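Local coordinates for Bse634I restriction endonuclease (Geobacillus stearothermophilus, PDB 1KNV), which cleaves double-stranded DNA at a specific short sequence as a type II restriction endonuclease, probably with the aid of bound metal ions, at residues G196-L201 and R206-H211. Sequence-based numbering, arbitrary orientation.
Sequences GLKTSL and RLQLVH
Lys-198 and Leu-209 lie alongside each other with their side chains running in opposite directions, at the first strand-to-helix turn of a beta-alpha-beta crossover in the PDDEXK nuclease fold. Strand 191-198 turns back through residues 199-201 into helix 203-227, which leads on to the parallel neighbour strand 235-240. The strand and helix segments are antiparallel at 177°, their axes within 9.1 Å. The lysine bends at its second torsion (chi2 -60°), bringing CE, and with it the amine end, back over the leucine branch: Lys-198 CE lies 3.5 Å from Leu-209 CD2, while Lys-198 CG touches Leu-209 CG. The same CD2 methyl faces the strand backbone, 3.4 Å from Gly-196 O. Leu-209 CD1 instead takes Leu-201, whose side chain crosses at about a right angle, CD2 to CD1 at 3.8 Å. Leu-209 thus turns one methyl to the strand backbone and the other to Leu-201, with Lys-198 close to both, and also touches Tyr-236 on strand 235-240. Nearer the turn, Arg-206 CB packs against Leu-201 O, but its guanidinium leads away to a salt bridge with Asp-248. An alanine in place of Lys-198 would probably open a gap over Leu-209 and deprive the water beside Gln-208 of its amine partner. The strand end also borders a metal site: Leu-197 and Asp-146 have been seen to bind calcium in this protein, though none is bound to this chain; here Leu-197 N donates to Asp-146 OD2. Lys-198 NZ donates to the water at 2.8 Å, which passes a weak bond to Gln-208 O at 2.9 Å.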
loop_
_atom_site.group_PDB
_atom_site.type_symbol
_atom_site.label_atom_id
_atom_site.label_comp_id
_atom_site.label_asym_id
_atom_site.label_seq_id
_atom_site.Cartn_x
_atom_site.Cartn_y
_atom_site.Cartn_z
ATOM N N GLY B 196 -1.592 16.726 22.534
ATOM C CA GLY B 196 -1.780 15.967 23.754
ATOM C C GLY B 196 -1.078 16.755 24.842
ATOM O O GLY B 196 0.132 16.944 24.769
ATOM N N LEU B 197 -1.828 17.231 25.836
ATOM C CA LEU B 197 -1.261 18.020 26.932
ATOM C C LEU B 197 -0.906 17.136 28.124
ATOM O O LEU B 197 -1.783 16.455 28.667
ATOM C CB LEU B 197 -2.265 19.083 27.378
ATOM C CG LEU B 197 -2.770 20.030 26.295
ATOM C CD1 LEU B 197 -3.839 20.926 26.883
ATOM C CD2 LEU B 197 -1.620 20.854 25.738
ATOM N N LYS B 198 0.368 17.146 28.536
ATOM C CA LYS B 198 0.810 16.316 29.662
ATOM C C LYS B 198 1.463 17.116 30.792
ATOM O O LYS B 198 2.200 18.071 30.552
ATOM C CB LYS B 198 1.801 15.238 29.192
ATOM C CG LYS B 198 1.316 14.341 28.068
ATOM C CD LYS B 198 0.053 13.563 28.421
ATOM C CE LYS B 198 -0.397 12.734 27.221
ATOM N NZ LYS B 198 -1.721 12.125 27.432
ATOM N N THR B 199 1.200 16.702 32.027
ATOM C CA THR B 199 1.760 17.371 33.193
ATOM C C THR B 199 3.282 17.338 33.156
ATOM O O THR B 199 3.951 18.276 33.587
ATOM C CB THR B 199 1.271 16.702 34.480
ATOM O OG1 THR B 199 -0.151 16.841 34.568
ATOM C CG2 THR B 199 1.902 17.349 35.688
ATOM N N SER B 200 3.820 16.245 32.634
ATOM C CA SER B 200 5.258 16.075 32.515
ATOM C C SER B 200 5.480 14.945 31.535
ATOM O O SER B 200 4.523 14.302 31.106
ATOM C CB SER B 200 5.868 15.704 33.867
ATOM O OG SER B 200 5.383 14.450 34.315
ATOM N N LEU B 201 6.735 14.696 31.186
ATOM C CA LEU B 201 7.040 13.626 30.253
ATOM C C LEU B 201 7.497 12.357 30.962
ATOM O O LEU B 201 8.330 11.594 30.459
ATOM C CB LEU B 201 8.069 14.092 29.221
ATOM C CG LEU B 201 7.496 15.167 28.286
ATOM C CD1 LEU B 201 8.488 15.515 27.190
ATOM C CD2 LEU B 201 6.188 14.655 27.688
ATOM N N ARG B 206 4.725 10.109 28.507
ATOM C CA ARG B 206 5.414 10.255 27.241
ATOM C C ARG B 206 4.876 9.187 26.284
ATOM O O ARG B 206 4.660 9.444 25.097
ATOM C CB ARG B 206 6.908 10.059 27.448
ATOM C CG ARG B 206 7.745 10.618 26.342
ATOM C CD ARG B 206 9.201 10.341 26.615
ATOM N NE ARG B 206 9.496 8.935 26.383
ATOM C CZ ARG B 206 10.638 8.341 26.705
ATOM N NH1 ARG B 206 11.610 9.032 27.288
ATOM N NH2 ARG B 206 10.809 7.053 26.431
ATOM N N LEU B 207 4.659 7.989 26.818
ATOM C CA LEU B 207 4.156 6.880 26.029
ATOM C C LEU B 207 2.748 7.194 25.541
ATOM O O LEU B 207 2.382 6.823 24.427
ATOM C CB LEU B 207 4.162 5.586 26.849
ATOM C CG LEU B 207 3.852 4.302 26.070
ATOM C CD1 LEU B 207 4.899 4.101 24.994
ATOM C CD2 LEU B 207 3.831 3.109 27.006
ATOM N N GLN B 208 1.956 7.883 26.359
ATOM C CA GLN B 208 0.602 8.246 25.949
ATOM C C GLN B 208 0.633 9.149 24.722
ATOM O O GLN B 208 -0.223 9.044 23.852
ATOM C CB GLN B 208 -0.127 8.960 27.073
ATOM C CG GLN B 208 -0.340 8.092 28.271
ATOM C CD GLN B 208 -0.822 8.882 29.464
ATOM O OE1 GLN B 208 -0.970 8.339 30.557
ATOM N NE2 GLN B 208 -1.074 10.168 29.265
ATOM N N LEU B 209 1.610 10.048 24.653
ATOM C CA LEU B 209 1.718 10.930 23.502
ATOM C C LEU B 209 2.048 10.091 22.290
ATOM O O LEU B 209 1.415 10.217 21.250
ATOM C CB LEU B 209 2.822 11.962 23.705
ATOM C CG LEU B 209 2.505 13.027 24.746
ATOM C CD1 LEU B 209 3.683 13.962 24.906
ATOM C CD2 LEU B 209 1.270 13.788 24.309
ATOM N N VAL B 210 3.038 9.218 22.435
ATOM C CA VAL B 210 3.469 8.362 21.336
ATOM C C VAL B 210 2.349 7.484 20.782
ATOM O O VAL B 210 2.145 7.417 19.576
ATOM C CB VAL B 210 4.665 7.464 21.766
ATOM C CG1 VAL B 210 4.958 6.450 20.701
ATOM C CG2 VAL B 210 5.907 8.318 22.011
ATOM N N HIS B 211 1.611 6.818 21.659
ATOM C CA HIS B 211 0.551 5.939 21.193
ATOM C C HIS B 211 -0.597 6.705 20.569
ATOM O O HIS B 211 -1.137 6.301 19.544
ATOM C CB HIS B 211 0.016 5.079 22.331
ATOM C CG HIS B 211 -1.024 4.100 21.889
ATOM N ND1 HIS B 211 -0.780 3.149 20.921
ATOM C CD2 HIS B 211 -2.327 3.961 22.236
ATOM C CE1 HIS B 211 -1.890 2.471 20.688
ATOM N NE2 HIS B 211 -2.843 2.943 21.473
HETATM O O HOH W 1 -2.165 10.930 24.928
#